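Local coordinates for diaminopimelate decarboxylase (Psychromonas ingrahamii, PDB 4XG1), which probably catalyses the pyridoxal-phosphate-dependent decarboxylation of meso-diaminopimelate to L-lysine, the last step of the diaminopimelate route of lysine biosynthesis, at residues 50-55 with 259-264; 177-182 with 219-224. All blocks are in the same frame, centred on the assembly; numbering follows the deposited sequence.

Contact 1 (50-55 with 259-264); sequences GKHPHL and AIINRM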
loop_
_atom_site.group_PDB
_atom_site.type_symbol
_atom_site.label_atom_id
_atom_site.label_comp_id
_atom_site.label_asym_id
_atom_site.label_seq_id
_atom_site.Cartn_x
_atom_site.Cartn_y
_atom_site.Cartn_z
ATOM N N GLY B 50 -13.345 -31.664 11.923
ATOM C CA GLY B 50 -14.273 -32.776 12.152
ATOM C C GLY B 50 -15.038 -32.646 13.430
ATOM O O GLY B 50 -15.567 -31.579 13.722
ATOM N N LYS B 51 -15.044 -33.715 14.224
ATOM C CA LYS B 51 -15.871 -33.757 15.446
ATOM C C LYS B 51 -15.393 -32.868 16.582
ATOM O O LYS B 51 -16.163 -32.578 17.482
ATOM C CB LYS B 51 -15.986 -35.181 15.962
ATOM C CG LYS B 51 -16.673 -36.141 14.977
ATOM C CD LYS B 51 -18.194 -36.075 15.145
ATOM C CE LYS B 51 -18.956 -37.242 14.507
ATOM N NZ LYS B 51 -18.654 -38.582 15.111
ATOM N N HIS B 52 -14.135 -32.438 16.563
ATOM C CA HIS B 52 -13.666 -31.592 17.643
ATOM C C HIS B 52 -14.329 -30.209 17.585
ATOM O O HIS B 52 -14.315 -29.556 16.557
ATOM C CB HIS B 52 -12.127 -31.453 17.632
ATOM C CG HIS B 52 -11.585 -30.818 18.867
ATOM N ND1 HIS B 52 -11.036 -31.542 19.893
ATOM C CD2 HIS B 52 -11.606 -29.529 19.282
ATOM C CE1 HIS B 52 -10.739 -30.727 20.888
ATOM N NE2 HIS B 52 -11.065 -29.497 20.541
ATOM N N PRO B 53 -14.911 -29.751 18.693
ATOM C CA PRO B 53 -15.513 -28.407 18.728
ATOM C C PRO B 53 -14.576 -27.311 18.222
ATOM O O PRO B 53 -13.559 -27.010 18.856
ATOM C CB PRO B 53 -15.833 -28.172 20.213
ATOM C CG PRO B 53 -15.779 -29.505 20.846
ATOM C CD PRO B 53 -14.924 -30.408 20.000
ATOM N N HIS B 54 -14.942 -26.709 17.097
ATOM C CA HIS B 54 -14.113 -25.712 16.453
ATOM C C HIS B 54 -14.893 -24.604 15.792
ATOM O O HIS B 54 -16.084 -24.733 15.491
ATOM C CB HIS B 54 -13.274 -26.378 15.400
ATOM C CG HIS B 54 -14.054 -26.829 14.214
ATOM N ND1 HIS B 54 -14.935 -27.880 14.261
ATOM C CD2 HIS B 54 -14.077 -26.377 12.940
ATOM C CE1 HIS B 54 -15.475 -28.051 13.067
ATOM N NE2 HIS B 54 -14.956 -27.161 12.242
ATOM N N LEU B 55 -14.201 -23.485 15.588
ATOM C CA LEU B 55 -14.668 -22.463 14.670
ATOM C C LEU B 55 -13.549 -22.009 13.738
ATOM O O LEU B 55 -12.419 -21.784 14.156
ATOM C CB LEU B 55 -15.247 -21.281 15.429
ATOM C CG LEU B 55 -15.831 -20.191 14.548
ATOM C CD1 LEU B 55 -16.945 -20.729 13.676
ATOM C CD2 LEU B 55 -16.334 -19.056 15.404
ATOM N N ALA B 259 -2.612 -32.975 12.965
ATOM C CA ALA B 259 -1.587 -32.862 14.005
ATOM C C ALA B 259 -2.117 -32.095 15.232
ATOM O O ALA B 259 -1.917 -32.505 16.404
ATOM C CB ALA B 259 -0.350 -32.199 13.451
ATOM N N ILE B 260 -2.817 -31.004 14.986
ATOM C CA ILE B 260 -3.305 -30.198 16.095
ATOM C C ILE B 260 -4.370 -30.944 16.879
ATOM O O ILE B 260 -4.468 -30.801 18.127
ATOM C CB ILE B 260 -3.809 -28.819 15.597
ATOM C CG1 ILE B 260 -2.623 -27.920 15.276
ATOM C CG2 ILE B 260 -4.665 -28.114 16.649
ATOM C CD1 ILE B 260 -2.962 -26.703 14.446
ATOM N N ILE B 261 -5.184 -31.703 16.153
ATOM C CA ILE B 261 -6.304 -32.420 16.761
ATOM C C ILE B 261 -5.784 -33.612 17.553
ATOM O O ILE B 261 -6.125 -33.748 18.737
ATOM C CB ILE B 261 -7.273 -32.921 15.686
ATOM C CG1 ILE B 261 -7.750 -31.705 14.916
ATOM C CG2 ILE B 261 -8.388 -33.785 16.297
ATOM C CD1 ILE B 261 -9.140 -31.258 15.261
ATOM N N ASN B 262 -4.922 -34.408 16.914
ATOM C CA ASN B 262 -4.211 -35.497 17.590
ATOM C C ASN B 262 -3.664 -34.958 18.920
ATOM O O ASN B 262 -3.986 -35.508 20.000
ATOM C CB ASN B 262 -3.089 -36.105 16.736
ATOM C CG ASN B 262 -3.602 -36.795 15.468
ATOM O OD1 ASN B 262 -4.783 -37.099 15.353
ATOM N ND2 ASN B 262 -2.705 -37.050 14.513
ATOM N N ARG B 263 -2.931 -33.840 18.881
ATOM C CA ARG B 263 -2.415 -33.230 20.168
ATOM C C ARG B 263 -3.476 -32.873 21.205
ATOM O O ARG B 263 -3.168 -32.650 22.389
ATOM C CB ARG B 263 -1.542 -31.968 19.944
ATOM C CG ARG B 263 -0.041 -32.159 19.988
ATOM C CD ARG B 263 0.496 -32.881 21.227
ATOM N NE ARG B 263 0.429 -32.105 22.465
ATOM C CZ ARG B 263 -0.174 -32.435 23.616
ATOM N NH1 ARG B 263 -0.826 -33.582 23.777
ATOM N NH2 ARG B 263 -0.117 -31.588 24.653
ATOM N N MET B 264 -4.719 -32.756 20.765
ATOM C CA MET B 264 -5.863 -32.467 21.663
ATOM C C MET B 264 -6.370 -33.722 22.351
ATOM O O MET B 264 -7.304 -33.650 23.176
ATOM C CB MET B 264 -7.039 -31.881 20.895
ATOM C CG MET B 264 -6.845 -30.464 20.432
ATOM S SD MET B 264 -6.108 -29.363 21.675
ATOM C CE MET B 264 -7.458 -28.722 22.638
#
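His52 reaches across to 259-264 and meets two side chains there, Ile261 of helix 253-262 with its CB and Met264, which follows, with its imidazole. The imidazole leaves the chain with CG opposite the backbone N (chi1 -169°), and this swings it out from the 50-55 turn toward Met264. The two side chains cross at roughly a right angle: His52 CE1 comes to 3.9 Å from Met264 CB and equally near its CG, while His52 ND1 lies 4.1 Å from Met264 CB. The methylenes of Met264 approach the ring obliquely, and it is these carbons, not the sulfur, that do the touching. On one face of the ring sits Pro53, its CD 3.4 Å above the plane of the His52 imidazole and displaced toward the rim.

Lower on the same side chain, Ile261 sends in one methyl. Its CD1 stops 3.8 Å from His52 CB, also oblique to the ring, and the rest of the isoleucine stays back. No hydrogen bond spans the two segments. His52 NE2 nevertheless has a partner, the carbonyl oxygen of Leu269, just ahead of strand 270-273, and this bond helps fix how the ring is turned. The turn is also tied internally: His54 ND1 donates to His52 O over 2.9 Å, and His54 NE2 bonds Asp46 in helix 35-49.

Leu271 touches both His52 and Met264, and its backbone pairs with Pro53 and Leu55. The contact therefore packs the approach to barrel strand 54-59 against helix 253-262 and the residues after it, beside strand 270-273, as expected where neighbouring strands close the TIM barrel of this decarboxylase family.

Contact 2 (177-182 with 219-224); sequences EQALDV and LILIDL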
loop_
_atom_site.group_PDB
_atom_site.type_symbol
_atom_site.label_atom_id
_atom_site.label_comp_id
_atom_site.label_asym_id
_atom_site.label_seq_id
_atom_site.Cartn_x
_atom_site.Cartn_y
_atom_site.Cartn_z
ATOM N N GLU B 177 5.472 -15.231 30.131
ATOM C CA GLU B 177 5.973 -15.015 31.496
ATOM C C GLU B 177 5.041 -14.133 32.307
ATOM O O GLU B 177 5.078 -14.154 33.519
ATOM C CB GLU B 177 7.388 -14.404 31.467
ATOM C CG GLU B 177 8.485 -15.369 31.014
ATOM C CD GLU B 177 8.580 -15.522 29.456
ATOM O OE1 GLU B 177 8.857 -16.657 28.940
ATOM O OE2 GLU B 177 8.375 -14.498 28.720
ATOM N N GLN B 178 4.239 -13.325 31.640
ATOM C CA GLN B 178 3.339 -12.440 32.339
ATOM C C GLN B 178 1.901 -12.813 32.114
ATOM O O GLN B 178 1.021 -12.052 32.479
ATOM C CB GLN B 178 3.532 -11.000 31.891
ATOM C CG GLN B 178 4.963 -10.512 31.944
ATOM C CD GLN B 178 5.068 -9.173 31.288
ATOM O OE1 GLN B 178 4.195 -8.323 31.448
ATOM N NE2 GLN B 178 6.144 -8.967 30.527
ATOM N N ALA B 179 1.650 -13.985 31.535
ATOM C CA ALA B 179 0.289 -14.362 31.182
ATOM C C ALA B 179 -0.638 -14.291 32.393
ATOM O O ALA B 179 -1.606 -13.523 32.412
ATOM C CB ALA B 179 0.258 -15.754 30.556
ATOM N N LEU B 180 -0.287 -15.045 33.428
ATOM C CA LEU B 180 -1.126 -15.175 34.631
ATOM C C LEU B 180 -1.374 -13.824 35.250
ATOM O O LEU B 180 -2.483 -13.501 35.632
ATOM C CB LEU B 180 -0.445 -16.084 35.643
ATOM C CG LEU B 180 -0.147 -17.498 35.121
ATOM C CD1 LEU B 180 0.956 -18.212 35.916
ATOM C CD2 LEU B 180 -1.423 -18.308 35.104
ATOM N N ASP B 181 -0.349 -13.002 35.284
ATOM C CA ASP B 181 -0.497 -11.706 35.872
ATOM C C ASP B 181 -1.573 -10.900 35.170
ATOM O O ASP B 181 -2.337 -10.200 35.831
ATOM C CB ASP B 181 0.835 -10.967 35.881
ATOM C CG ASP B 181 1.893 -11.716 36.660
ATOM O OD1 ASP B 181 2.212 -12.868 36.266
ATOM O OD2 ASP B 181 2.382 -11.149 37.655
ATOM N N VAL B 182 -1.626 -10.946 33.840
ATOM C CA VAL B 182 -2.579 -10.093 33.136
ATOM C C VAL B 182 -3.934 -10.789 33.103
ATOM O O VAL B 182 -4.965 -10.129 33.143
ATOM C CB VAL B 182 -2.132 -9.631 31.710
ATOM C CG1 VAL B 182 -0.823 -8.849 31.746
ATOM C CG2 VAL B 182 -2.023 -10.798 30.755
ATOM N N LEU B 219 -1.518 -24.946 26.279
ATOM C CA LEU B 219 -2.253 -25.928 27.091
ATOM C C LEU B 219 -1.741 -25.946 28.518
ATOM O O LEU B 219 -2.510 -25.816 29.463
ATOM C CB LEU B 219 -2.159 -27.316 26.502
ATOM C CG LEU B 219 -2.829 -27.451 25.134
ATOM C CD1 LEU B 219 -2.634 -28.831 24.544
ATOM C CD2 LEU B 219 -4.310 -27.125 25.231
ATOM N N ILE B 220 -0.426 -26.019 28.664
ATOM C CA ILE B 220 0.214 -25.845 29.962
ATOM C C ILE B 220 -0.342 -24.620 30.643
ATOM O O ILE B 220 -0.711 -24.671 31.835
ATOM C CB ILE B 220 1.751 -25.719 29.813
ATOM C CG1 ILE B 220 2.350 -27.072 29.494
ATOM C CG2 ILE B 220 2.400 -25.139 31.063
ATOM C CD1 ILE B 220 3.731 -26.982 28.862
ATOM N N LEU B 221 -0.379 -23.506 29.923
ATOM C CA LEU B 221 -0.869 -22.246 30.519
ATOM C C LEU B 221 -2.345 -22.336 30.906
ATOM O O LEU B 221 -2.768 -21.729 31.893
ATOM C CB LEU B 221 -0.687 -21.061 29.553
ATOM C CG LEU B 221 -1.431 -19.763 29.902
ATOM C CD1 LEU B 221 -0.940 -19.191 31.219
ATOM C CD2 LEU B 221 -1.279 -18.702 28.816
ATOM N N ILE B 222 -3.133 -23.020 30.077
ATOM C CA ILE B 222 -4.548 -23.134 30.354
ATOM C C ILE B 222 -4.753 -23.847 31.678
ATOM O O ILE B 222 -5.472 -23.350 32.567
ATOM C CB ILE B 222 -5.261 -23.906 29.250
ATOM C CG1 ILE B 222 -5.498 -22.965 28.063
ATOM C CG2 ILE B 222 -6.573 -24.479 29.783
ATOM C CD1 ILE B 222 -5.865 -23.677 26.784
ATOM N N ASP B 223 -4.056 -24.974 31.810
ATOM C CA ASP B 223 -4.061 -25.763 33.036
ATOM C C ASP B 223 -3.651 -24.937 34.246
ATOM O O ASP B 223 -4.367 -24.898 35.245
ATOM C CB ASP B 223 -3.187 -26.994 32.860
ATOM C CG ASP B 223 -3.768 -27.959 31.829
ATOM O OD1 ASP B 223 -4.947 -27.778 31.436
ATOM O OD2 ASP B 223 -3.061 -28.889 31.404
ATOM N N LEU B 224 -2.547 -24.212 34.136
ATOM C CA LEU B 224 -2.160 -23.316 35.225
ATOM C C LEU B 224 -3.259 -22.343 35.570
ATOM O O LEU B 224 -3.369 -21.920 36.717
ATOM C CB LEU B 224 -0.848 -22.593 34.908
ATOM C CG LEU B 224 0.336 -23.568 34.925
ATOM C CD1 LEU B 224 1.559 -22.920 34.297
ATOM C CD2 LEU B 224 0.658 -24.045 36.340
#
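Ala179 CB fits against the forked end of Leu221, 3.7 Å from Leu221 CD1 and 3.8 Å from Leu221 CD2, so that both methyls of the leucine bear on one small side chain. The same CD1 also serves Leu180, whose CD2 lies 4.0 Å away. Leu180 and Leu221 run past each other in opposite directions, and beyond them Leu180 CD2 comes to 4.3 Å from Leu224 CB, nearly one helical turn further on.

With chi1 at 167°, Leu221 turns its fork away from its own backbone N and toward helix 179-188. Beneath, Ile151 of strand 145-152 touches both Ala179 and Leu221 and gives the pair a shared floor. Further out, Gln178, at the N-cap position of helix 179-188, bonds Glu175 through its NE2. On the other side, a salt bridge from Asp223 OD1 ties the body of helix 209-227 to the loop residue Arg267.

All the touching atoms across the segments are carbons, with no hydrogen bond between them; the two helices are held here by shape and apolar packing, buried at Ala179 and Leu221 and open toward solvent at Leu224.

How the contacts relate
The two contacts lie about 21 Å apart, centre to centre, on the same side of the chain's centre, and both belong to the barrel domain. Contact 1 joins residues far apart in sequence, with 203 between its segments; both segments of contact 2 fall within that interval. Helix 209-227 links them: it carries 219-224 of contact 2, and its Leu219 CD1 packs 3.7 Å from Arg263 NH2 of contact 1, while Asp216 forms a salt bridge with Arg263 NE. The outer layer thus runs continuously from helix 179-188 through 209-227 to 253-262 over the parallel strands, and both contacts lie away from the pyridoxal phosphate and substrate sites, as structural packing of the barrel's outer layer.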